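Local structure of TIGR00266 family protein (Pseudomonas aeruginosa, 1YOX) at residues G109-C114 with F185-D190; R167-G172 with S217-L222. The protein is of unknown function but belongs to the AIM24 family, named for mitochondrial biogenesis, within the cupin clan of beta-sheet folds. All coordinates share one frame; numbering follows the deposited sequence.

Contact 1 of 2, residues G109-C114 with F185-D190; sequences GGRLFC and FTDGID
An antiparallel strand pair inside a six-stranded sheet brings F113 and F185 together, and a salt bridge between R111 and D187 ties the two segments beyond the end of the pair. F113 and F185 form a hydrogen-bonded pair with both side chains on the same face of the sheet. F113 N donates to F185 O at 3.0 Å. F185 N returns a bond to F113 O, also at 3.0 Å.

The two rings are nearly parallel, 12° apart, but slid so far that they barely overlap. The F113 CB lies instead over the centre of the F185 ring, in a CH-pi contact 3.7 Å from the centroid. The F185 chi1 of 60° sets CG between the backbone N and the carbonyl carbon, which holds the ring beneath that CB. F185 also packs on L148 of strand 146-152, on the far side of strand 111-115, and its ring meets that of Y191.

In this all-antiparallel sheet of the AIM24 fold, strand 111-115 lies between strands 146-152 and 182-185. L112 CD1 rests 3.5 Å from F185 O, while its side chain also packs on V157 of another sheet.

At the partly exposed end, D187 OD2 sits 3.0 Å from both NE and NH2 of R111. These bonds are bent and weak, and the guanidinium and carboxylate planes stand at 90°. The other oxygen, D187 OD1, approaches the edge of the F113 ring, 3.6 Å from CE1. The T186 side chain starts off away from strand 111-115; its OG1 donates to D187 O and accepts a hydrogen bond from T219 N.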
ATOM      1  N   GLY C 109      12.036  24.844  15.208  1.00 51.96           N
ATOM      2  CA  GLY C 109      11.512  26.065  15.809  1.00 51.00           C
ATOM      3  C   GLY C 109      10.371  25.859  16.784  1.00 50.19           C
ATOM      4  O   GLY C 109       9.856  26.816  17.341  1.00 49.61           O
ATOM      5  N   GLY C 110       9.992  24.609  17.013  1.00 49.98           N
ATOM      6  CA  GLY C 110       8.921  24.298  17.958  1.00 49.34           C
ATOM      7  C   GLY C 110       7.537  24.446  17.372  1.00 49.23           C
ATOM      8  O   GLY C 110       6.578  24.694  18.105  1.00 49.60           O
ATOM      9  N   ARG C 111       7.431  24.299  16.048  1.00 48.88           N
ATOM     10  CA  ARG C 111       6.127  24.310  15.372  1.00 48.55           C
ATOM     11  C   ARG C 111       6.133  23.559  14.035  1.00 47.37           C
ATOM     12  O   ARG C 111       6.985  23.793  13.171  1.00 47.02           O
ATOM     13  CB  ARG C 111       5.626  25.731  15.157  1.00 48.75           C
ATOM     14  CG  ARG C 111       4.155  25.809  14.711  1.00 52.88           C
ATOM     15  CD  ARG C 111       3.530  27.129  15.127  1.00 58.36           C
ATOM     16  NE  ARG C 111       4.281  28.260  14.580  1.00 64.19           N
ATOM     17  CZ  ARG C 111       4.548  29.383  15.244  1.00 65.00           C
ATOM     18  NH1 ARG C 111       4.137  29.537  16.503  1.00 65.41           N
ATOM     19  NH2 ARG C 111       5.231  30.346  14.641  1.00 65.22           N
ATOM     20  N   LEU C 112       5.178  22.656  13.853  1.00 45.73           N
ATOM     21  CA  LEU C 112       5.048  22.045  12.540  1.00 45.11           C
ATOM     22  C   LEU C 112       3.605  22.091  12.104  1.00 44.24           C
ATOM     23  O   LEU C 112       2.701  22.009  12.924  1.00 44.11           O
ATOM     24  CB  LEU C 112       5.645  20.626  12.500  1.00 45.11           C
ATOM     25  CG  LEU C 112       5.719  19.848  11.170  1.00 45.03           C
ATOM     26  CD1 LEU C 112       6.731  20.400  10.183  1.00 41.96           C
ATOM     27  CD2 LEU C 112       5.979  18.349  11.434  1.00 44.87           C
ATOM     28  N   PHE C 113       3.418  22.291  10.804  1.00 43.93           N
ATOM     29  CA  PHE C 113       2.120  22.219  10.168  1.00 43.54           C
ATOM     30  C   PHE C 113       1.952  20.872   9.487  1.00 43.08           C
ATOM     31  O   PHE C 113       2.863  20.373   8.801  1.00 43.23           O
ATOM     32  CB  PHE C 113       1.965  23.357   9.167  1.00 43.95           C
ATOM     33  CG  PHE C 113       1.964  24.713   9.816  1.00 45.47           C
ATOM     34  CD1 PHE C 113       3.157  25.420   9.983  1.00 46.32           C
ATOM     35  CD2 PHE C 113       0.780  25.259  10.317  1.00 46.05           C
ATOM     36  CE1 PHE C 113       3.160  26.687  10.627  1.00 47.40           C
ATOM     37  CE2 PHE C 113       0.776  26.523  10.946  1.00 46.60           C
ATOM     38  CZ  PHE C 113       1.964  27.232  11.093  1.00 44.25           C
ATOM     39  N   CYS C 114       0.775  20.291   9.660  1.00 42.45           N
ATOM     40  CA  CYS C 114       0.605  18.901   9.317  1.00 41.36           C
ATOM     41  C   CYS C 114      -0.765  18.644   8.758  1.00 39.56           C
ATOM     42  O   CYS C 114      -1.734  18.994   9.402  1.00 38.52           O
ATOM     43  CB  CYS C 114       0.762  18.078  10.597  1.00 41.81           C
ATOM     44  SG  CYS C 114       1.065  16.422  10.233  1.00 45.37           S
ATOM     45  N   PHE C 185       4.863  21.075   6.713  1.00 45.03           N
ATOM     46  CA  PHE C 185       5.791  22.188   6.434  1.00 46.42           C
ATOM     47  C   PHE C 185       6.074  23.055   7.670  1.00 47.87           C
ATOM     48  O   PHE C 185       5.247  23.176   8.587  1.00 47.59           O
ATOM     49  CB  PHE C 185       5.311  23.068   5.264  1.00 46.10           C
ATOM     50  CG  PHE C 185       3.959  23.707   5.486  1.00 45.84           C
ATOM     51  CD1 PHE C 185       3.856  24.984   6.027  1.00 44.76           C
ATOM     52  CD2 PHE C 185       2.797  23.041   5.136  1.00 45.91           C
ATOM     53  CE1 PHE C 185       2.617  25.585   6.229  1.00 45.52           C
ATOM     54  CE2 PHE C 185       1.557  23.627   5.341  1.00 47.16           C
ATOM     55  CZ  PHE C 185       1.469  24.911   5.891  1.00 46.02           C
ATOM     56  N   THR C 186       7.260  23.655   7.657  1.00 49.52           N
ATOM     57  CA  THR C 186       7.765  24.503   8.732  1.00 50.97           C
ATOM     58  C   THR C 186       7.205  25.903   8.550  1.00 52.53           C
ATOM     59  O   THR C 186       6.496  26.170   7.577  1.00 52.82           O
ATOM     60  CB  THR C 186       9.308  24.597   8.634  1.00 50.99           C
ATOM     61  OG1 THR C 186       9.670  25.073   7.329  1.00 50.31           O
ATOM     62  CG2 THR C 186       9.948  23.227   8.829  1.00 49.50           C
ATOM     63  N   ASP C 187       7.536  26.805   9.475  1.00 54.06           N
ATOM     64  CA  ASP C 187       7.230  28.239   9.331  1.00 54.85           C
ATOM     65  C   ASP C 187       8.032  28.827   8.172  1.00 55.12           C
ATOM     66  O   ASP C 187       9.001  28.217   7.719  1.00 54.94           O
ATOM     67  CB  ASP C 187       7.584  28.991  10.618  1.00 55.09           C
ATOM     68  CG  ASP C 187       6.465  28.959  11.649  1.00 56.92           C
ATOM     69  OD1 ASP C 187       5.341  29.438  11.352  1.00 58.21           O
ATOM     70  OD2 ASP C 187       6.720  28.472  12.775  1.00 59.17           O
ATOM     71  N   GLY C 188       7.627  30.007   7.699  1.00 55.87           N
ATOM     72  CA  GLY C 188       8.344  30.707   6.625  1.00 56.21           C
ATOM     73  C   GLY C 188       7.891  30.301   5.226  1.00 56.62           C
ATOM     74  O   GLY C 188       8.474  30.730   4.199  1.00 56.01           O
ATOM     75  N   ILE C 189       6.850  29.467   5.201  1.00 56.15           N
ATOM     76  CA  ILE C 189       6.253  28.980   3.973  1.00 55.73           C
ATOM     77  C   ILE C 189       4.808  29.431   3.951  1.00 55.61           C
ATOM     78  O   ILE C 189       4.053  29.188   4.910  1.00 55.18           O
ATOM     79  CB  ILE C 189       6.292  27.443   3.918  1.00 55.98           C
ATOM     80  CG1 ILE C 189       7.735  26.941   3.898  1.00 55.82           C
ATOM     81  CG2 ILE C 189       5.483  26.917   2.735  1.00 55.28           C
ATOM     82  CD1 ILE C 189       8.515  27.383   2.692  1.00 57.31           C
ATOM     83  N   ASP C 190       4.441  30.104   2.864  1.00 55.44           N
ATOM     84  CA  ASP C 190       3.067  30.552   2.634  1.00 55.84           C
ATOM     85  C   ASP C 190       2.359  29.552   1.713  1.00 55.34           C
ATOM     86  O   ASP C 190       2.967  29.001   0.788  1.00 54.99           O
ATOM     87  CB  ASP C 190       3.081  31.932   1.983  1.00 56.06           C
ATOM     88  CG  ASP C 190       1.773  32.681   2.154  1.00 59.10           C
ATOM     89  OD1 ASP C 190       0.896  32.618   1.231  1.00 59.23           O
ATOM     90  OD2 ASP C 190       1.644  33.347   3.222  1.00 61.21           O
TER

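Contact 2 of 2, residues R167-G172 with S217-L222; sequences RRQLNG and SGTVWL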
ATOM      1  N   ARG C 167      10.987  15.159   0.577  1.00 56.50           N
ATOM      2  CA  ARG C 167      11.367  16.278   1.426  1.00 58.66           C
ATOM      3  C   ARG C 167      12.033  17.356   0.570  1.00 59.77           C
ATOM      4  O   ARG C 167      12.906  17.058  -0.248  1.00 60.30           O
ATOM      5  CB  ARG C 167      12.297  15.818   2.549  1.00 58.66           C
ATOM      6  CG  ARG C 167      12.575  16.878   3.593  1.00 59.27           C
ATOM      7  CD  ARG C 167      14.046  16.860   3.958  1.00 61.52           C
ATOM      8  NE  ARG C 167      14.314  16.305   5.275  1.00 62.69           N
ATOM      9  CZ  ARG C 167      14.749  17.022   6.311  1.00 64.55           C
ATOM     10  NH1 ARG C 167      14.983  18.328   6.181  1.00 65.08           N
ATOM     11  NH2 ARG C 167      14.961  16.431   7.483  1.00 63.72           N
ATOM     12  N   ARG C 168      11.612  18.601   0.758  1.00 60.85           N
ATOM     13  CA  ARG C 168      12.115  19.707  -0.043  1.00 62.09           C
ATOM     14  C   ARG C 168      12.360  20.938   0.800  1.00 62.55           C
ATOM     15  O   ARG C 168      11.526  21.315   1.622  1.00 62.57           O
ATOM     16  CB  ARG C 168      11.139  20.036  -1.180  1.00 62.46           C
ATOM     17  CG  ARG C 168      11.213  19.037  -2.324  1.00 63.34           C
ATOM     18  CD  ARG C 168      10.312  19.391  -3.487  1.00 66.08           C
ATOM     19  NE  ARG C 168      10.845  18.809  -4.719  1.00 68.67           N
ATOM     20  CZ  ARG C 168      11.381  19.506  -5.723  1.00 69.59           C
ATOM     21  NH1 ARG C 168      11.431  20.839  -5.672  1.00 69.81           N
ATOM     22  NH2 ARG C 168      11.855  18.864  -6.791  1.00 69.14           N
ATOM     23  N   GLN C 169      13.526  21.547   0.598  1.00 63.51           N
ATOM     24  CA  GLN C 169      13.861  22.852   1.179  1.00 63.84           C
ATOM     25  C   GLN C 169      13.522  23.911   0.138  1.00 63.74           C
ATOM     26  O   GLN C 169      13.876  23.760  -1.029  1.00 63.35           O
ATOM     27  CB  GLN C 169      15.352  22.918   1.511  1.00 64.07           C
ATOM     28  CG  GLN C 169      15.970  21.565   1.860  1.00 65.82           C
ATOM     29  CD  GLN C 169      15.466  21.002   3.190  1.00 67.32           C
ATOM     30  OE1 GLN C 169      15.094  21.754   4.096  1.00 67.59           O
ATOM     31  NE2 GLN C 169      15.469  19.671   3.310  1.00 65.94           N
ATOM     32  N   LEU C 170      12.845  24.978   0.544  1.00 63.78           N
ATOM     33  CA  LEU C 170      12.404  25.968  -0.433  1.00 64.23           C
ATOM     34  C   LEU C 170      13.403  27.064  -0.871  1.00 64.72           C
ATOM     35  O   LEU C 170      13.654  27.217  -2.067  1.00 65.04           O
ATOM     36  CB  LEU C 170      11.018  26.540  -0.090  1.00 64.21           C
ATOM     37  CG  LEU C 170       9.814  25.686  -0.513  1.00 62.98           C
ATOM     38  CD1 LEU C 170       8.588  26.580  -0.663  1.00 61.84           C
ATOM     39  CD2 LEU C 170      10.075  24.925  -1.814  1.00 60.66           C
ATOM     40  N   ASN C 171      13.970  27.819   0.069  1.00 64.83           N
ATOM     41  CA  ASN C 171      14.904  28.930  -0.281  1.00 64.97           C
ATOM     42  C   ASN C 171      14.300  29.982  -1.241  1.00 64.63           C
ATOM     43  O   ASN C 171      14.745  30.111  -2.384  1.00 64.74           O
ATOM     44  CB  ASN C 171      16.223  28.389  -0.881  1.00 64.89           C
ATOM     45  CG  ASN C 171      17.023  27.529   0.100  1.00 65.57           C
ATOM     46  OD1 ASN C 171      17.287  27.946   1.236  1.00 65.91           O
ATOM     47  ND2 ASN C 171      17.435  26.328  -0.346  1.00 63.19           N
ATOM     48  N   GLY C 172      13.298  30.729  -0.780  1.00 64.15           N
ATOM     49  CA  GLY C 172      12.605  31.691  -1.638  1.00 63.97           C
ATOM     50  C   GLY C 172      12.353  31.146  -3.041  1.00 63.92           C
ATOM     51  O   GLY C 172      12.918  31.631  -4.023  1.00 63.90           O
ATOM     52  N   SER C 217      10.369  30.119   2.722  1.00 52.02           N
ATOM     53  CA  SER C 217      11.571  29.610   3.376  1.00 52.46           C
ATOM     54  C   SER C 217      11.867  28.113   3.319  1.00 52.44           C
ATOM     55  O   SER C 217      12.589  27.626   2.429  1.00 53.00           O
ATOM     56  CB  SER C 217      11.522  29.990   4.861  1.00 53.32           C
ATOM     57  OG  SER C 217      10.656  29.112   5.565  1.00 52.38           O
ATOM     58  N   GLY C 218      11.298  27.408   4.294  1.00 51.72           N
ATOM     59  CA  GLY C 218      11.915  26.242   4.890  1.00 50.77           C
ATOM     60  C   GLY C 218      11.808  24.894   4.242  1.00 50.09           C
ATOM     61  O   GLY C 218      12.255  24.694   3.118  1.00 50.55           O
ATOM     62  N   THR C 219      11.264  23.951   5.006  1.00 48.97           N
ATOM     63  CA  THR C 219      11.182  22.562   4.597  1.00 48.02           C
ATOM     64  C   THR C 219       9.744  22.214   4.286  1.00 46.70           C
ATOM     65  O   THR C 219       8.821  22.630   4.978  1.00 46.61           O
ATOM     66  CB  THR C 219      11.709  21.632   5.702  1.00 48.28           C
ATOM     67  OG1 THR C 219      12.902  22.205   6.248  1.00 50.99           O
ATOM     68  CG2 THR C 219      12.046  20.245   5.156  1.00 47.10           C
ATOM     69  N   VAL C 220       9.564  21.487   3.198  1.00 45.98           N
ATOM     70  CA  VAL C 220       8.285  20.905   2.872  1.00 44.83           C
ATOM     71  C   VAL C 220       8.418  19.407   2.875  1.00 43.97           C
ATOM     72  O   VAL C 220       9.416  18.847   2.372  1.00 42.92           O
ATOM     73  CB  VAL C 220       7.769  21.309   1.462  1.00 45.31           C
ATOM     74  CG1 VAL C 220       6.331  20.840   1.298  1.00 44.92           C
ATOM     75  CG2 VAL C 220       7.843  22.809   1.249  1.00 44.97           C
ATOM     76  N   TRP C 221       7.378  18.757   3.402  1.00 43.22           N
ATOM     77  CA  TRP C 221       7.252  17.300   3.318  1.00 42.06           C
ATOM     78  C   TRP C 221       6.053  16.907   2.445  1.00 40.49           C
ATOM     79  O   TRP C 221       4.915  17.272   2.727  1.00 38.87           O
ATOM     80  CB  TRP C 221       7.184  16.705   4.719  1.00 43.85           C
ATOM     81  CG  TRP C 221       8.032  17.486   5.718  1.00 45.69           C
ATOM     82  CD1 TRP C 221       7.907  18.820   6.067  1.00 48.15           C
ATOM     83  CD2 TRP C 221       9.111  16.987   6.473  1.00 47.59           C
ATOM     84  NE1 TRP C 221       8.852  19.172   6.994  1.00 48.17           N
ATOM     85  CE2 TRP C 221       9.605  18.063   7.268  1.00 48.74           C
ATOM     86  CE3 TRP C 221       9.727  15.740   6.560  1.00 48.03           C
ATOM     87  CZ2 TRP C 221      10.681  17.918   8.131  1.00 48.25           C
ATOM     88  CZ3 TRP C 221      10.796  15.591   7.434  1.00 49.26           C
ATOM     89  CH2 TRP C 221      11.262  16.674   8.210  1.00 48.58           C
ATOM     90  N   LEU C 222       6.338  16.174   1.371  1.00 38.60           N
ATOM     91  CA  LEU C 222       5.321  15.796   0.406  1.00 37.45           C
ATOM     92  C   LEU C 222       5.196  14.276   0.303  1.00 36.11           C
ATOM     93  O   LEU C 222       6.115  13.558   0.647  1.00 34.81           O
ATOM     94  CB  LEU C 222       5.653  16.385  -0.973  1.00 38.03           C
ATOM     95  CG  LEU C 222       5.801  17.910  -1.081  1.00 38.69           C
ATOM     96  CD1 LEU C 222       6.359  18.297  -2.439  1.00 39.56           C
ATOM     97  CD2 LEU C 222       4.484  18.610  -0.802  1.00 37.37           C
TER
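One face of the W221 ring carries T219 CG2 and R167 CG, both offset toward the rim. W221 CH2 in turn lies over one face of the R167 guanidinium, 3.8 Å from NH2. These groups belong to an antiparallel strand pair at the border of a six-stranded sheet, where 165-169 is the outermost strand within this chain. The two flat groups are 42° apart, so this is a tilted contact and not a parallel stack. The R167 and W221 side chains run side by side in the same direction. With CG anti to the backbone N (chi1 -171°) and bends at chi2 and chi3, the R167 chain passes T219 CG2, which is 3.7 Å from NH1.

R167 with W221 and Q169 with T219 are non-hydrogen-bonded pairs, and their side chains share one face. R168 with V220 is the hydrogen-bonded pair between them, with side chains on the other face. R168 N donates to V220 O at 2.7 Å. V220 N returns a bond to R168 O.

On the face of R168 and V220, L170 CG packs against V220 CG2 at 3.9 Å. Here L170 and V220 both touch L214, and L170 also touches I189 and L175, which bridges this sheet to the three-stranded sheet. R168 and L222 pack on Y39 of the second subunit, so the same face takes part in the assembly.

The bonding continues past the strand ends into the loops. L170 N donates to G218 O at 2.7 Å. N171 N reaches S217 O at the same length, with an N-H...O angle of 150°.

In the fold
Contacts 1 and 2 lie in the same six-stranded sheet, with centres about 10 Å apart. Four of its six strands lie in the order 111-115, 182-185, 219-223, 165-169; contact 1 joins the first two of these and contact 2 the last two. Their segments alternate along the chain. The middle pair is joined directly: T186 OG1 of contact 1 is 3.0 Å from T219 N of contact 2, a probable hydrogen bond. G188 O lies 2.5 Å from S217 N, also a probable hydrogen bond. I189 CD1 packs 3.2 Å from G218 N. Contact 2 reaches a second subunit, while no other chain of the assembly touches contact 1.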